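Local coordinates for Lin2960 protein (Listeria innocua, PDB 3OOP) that is of unknown function but belongs to the MarR family and so probably binds DNA as a transcriptional regulator, at residues A[69-72]-A[73-77]. Residues are numbered along the deposited sequence; the frame is centred on the assembly and turned at random. Where two conformers were deposited one is given.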
loop_
_atom_site.group_PDB
_atom_site.type_symbol
_atom_site.label_atom_id
_atom_site.label_comp_id
_atom_site.label_asym_id
_atom_site.label_seq_id
_atom_site.Cartn_x
_atom_site.Cartn_y
_atom_site.Cartn_z
ATOM N N ASN A 69 -23.963 -13.642 6.713
ATOM C CA ASN A 69 -25.091 -14.378 7.273
ATOM C C ASN A 69 -25.012 -14.448 8.802
ATOM O O ASN A 69 -26.005 -14.223 9.492
ATOM C CB ASN A 69 -25.184 -15.780 6.657
ATOM C CG ASN A 69 -25.437 -15.746 5.152
ATOM O OD1 ASN A 69 -25.727 -14.692 4.578
ATOM N ND2 ASN A 69 -25.325 -16.905 4.508
ATOM N N ARG A 70 -23.817 -14.734 9.317
ATOM C CA ARG A 70 -23.580 -14.825 10.765
ATOM C C ARG A 70 -23.830 -13.488 11.462
ATOM O O ARG A 70 -24.520 -13.435 12.487
ATOM C CB ARG A 70 -22.146 -15.291 11.047
ATOM C CG ARG A 70 -21.725 -15.203 12.522
ATOM C CD ARG A 70 -20.339 -15.814 12.782
ATOM N NE ARG A 70 -19.244 -15.135 12.078
ATOM C CZ ARG A 70 -18.666 -14.002 12.470
ATOM N NH1 ARG A 70 -19.085 -13.355 13.555
ATOM N NH2 ARG A 70 -17.679 -13.492 11.748
ATOM N N ILE A 71 -23.249 -12.423 10.919
ATOM C CA ILE A 71 -23.367 -11.085 11.521
ATOM C C ILE A 71 -24.809 -10.570 11.450
ATOM O O ILE A 71 -25.322 -10.025 12.430
ATOM C CB ILE A 71 -22.378 -10.058 10.904
ATOM C CG1 ILE A 71 -20.923 -10.481 11.172
ATOM C CG2 ILE A 71 -22.623 -8.665 11.478
ATOM C CD1 ILE A 71 -19.881 -9.782 10.301
ATOM N N VAL A 72 -25.456 -10.758 10.299
ATOM C CA VAL A 72 -26.876 -10.410 10.146
ATOM C C VAL A 72 -27.730 -11.114 11.206
ATOM O O VAL A 72 -28.608 -10.501 11.815
ATOM C CB VAL A 72 -27.383 -10.680 8.709
ATOM C CG1 VAL A 72 -28.905 -10.613 8.627
ATOM C CG2 VAL A 72 -26.768 -9.669 7.763
ATOM N N ASP A 73 -27.461 -12.395 11.447
ATOM C CA ASP A 73 -28.168 -13.093 12.519
ATOM C C ASP A 73 -27.989 -12.446 13.907
ATOM O O ASP A 73 -28.958 -12.316 14.649
ATOM C CB ASP A 73 -27.840 -14.590 12.514
ATOM C CG ASP A 73 -28.423 -15.309 11.295
ATOM O OD1 ASP A 73 -29.398 -14.791 10.693
ATOM O OD2 ASP A 73 -27.908 -16.395 10.928
ATOM N N VAL A 74 -26.777 -12.005 14.241
ATOM C CA VAL A 74 -26.548 -11.318 15.523
ATOM C C VAL A 74 -27.313 -9.991 15.569
ATOM O O VAL A 74 -27.929 -9.662 16.583
ATOM C CB VAL A 74 -25.045 -11.067 15.816
ATOM C CG1 VAL A 74 -24.878 -10.254 17.103
ATOM C CG2 VAL A 74 -24.283 -12.403 15.917
ATOM N N LEU A 75 -27.290 -9.249 14.466
ATOM C CA LEU A 75 -27.965 -7.942 14.414
ATOM C C LEU A 75 -29.491 -8.056 14.487
ATOM O O LEU A 75 -30.156 -7.195 15.062
ATOM C CB LEU A 75 -27.530 -7.143 13.182
ATOM C CG LEU A 75 -26.058 -6.719 13.101
ATOM C CD1 LEU A 75 -25.794 -6.030 11.757
ATOM C CD2 LEU A 75 -25.671 -5.807 14.261
ATOM N N LEU A 76 -30.035 -9.126 13.915
ATOM C CA LEU A 76 -31.450 -9.447 14.063
ATOM C C LEU A 76 -31.794 -9.772 15.518
ATOM O O LEU A 76 -32.793 -9.264 16.047
ATOM C CB LEU A 76 -31.848 -10.603 13.134
ATOM C CG LEU A 76 -32.011 -10.259 11.648
ATOM C CD1 LEU A 76 -32.078 -11.525 10.825
ATOM C CD2 LEU A 76 -33.240 -9.376 11.390
ATOM N N ARG A 77 -30.958 -10.583 16.162
ATOM C CA ARG A 77 -31.178 -10.942 17.558
ATOM C C ARG A 77 -31.073 -9.724 18.479
ATOM O O ARG A 77 -31.821 -9.621 19.451
ATOM C CB ARG A 77 -30.221 -12.054 17.988
ATOM C CG ARG A 77 -30.763 -12.928 19.100
ATOM C CD ARG A 77 -30.037 -14.261 19.157
ATOM N NE ARG A 77 -28.596 -14.107 19.339
ATOM C CZ ARG A 77 -27.691 -14.352 18.396
ATOM N NH1 ARG A 77 -26.400 -14.189 18.661
ATOM N NH2 ARG A 77 -28.077 -14.758 17.190
#
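I71 and L75 lie one turn apart on helix 65-77, and backbone and side chains join them at once. The amide of L75 donates to I71 O at 2.9 Å, with an N-H...O angle of 160°, while the CG2 methyl of I71 runs alongside CD1 of L75 at 4.1 Å. V72 and L76 repeat the pairing. L76 N reaches V72 O at 2.9 Å, and with CG1 of V72 anti to the backbone N (chi1 168°) this methyl leans along the chain to within 4.0 Å of L76 CD1. The carbonyls of N69 and R70 are used as well: D73 N bonds to N69 O at 3.0 Å, and V74 N bonds to R70 O at the longer 3.2 Å. R77 N in turn bonds to D73 O at 3.0 Å. D73 CG sits beside its own backbone N (chi1 -69°), which folds the carboxylate back so that OD2 comes 3.2 Å from N69 O, an acceptor-acceptor contact and no bond. D73 OD1 lies in a long, weak ion pair with R83. The polar ends of N69 and R70 are satisfied elsewhere in the chain: N69 OD1 accepts from Q54 NE2, and R70 NH1 makes a salt bridge to E38, with I71 CG1 on one face of the guanidinium, toward its rim. I71 and L75 meet V42 of helix 37-49, and L75 and L76 touch I81 of strand 81-84. This run of i to i+4 bonds with an apolar face belongs to what is, by topology, the recognition helix of a MarR-type winged helix-turn-helix, touching helix 37-49 and wing strand 81-84.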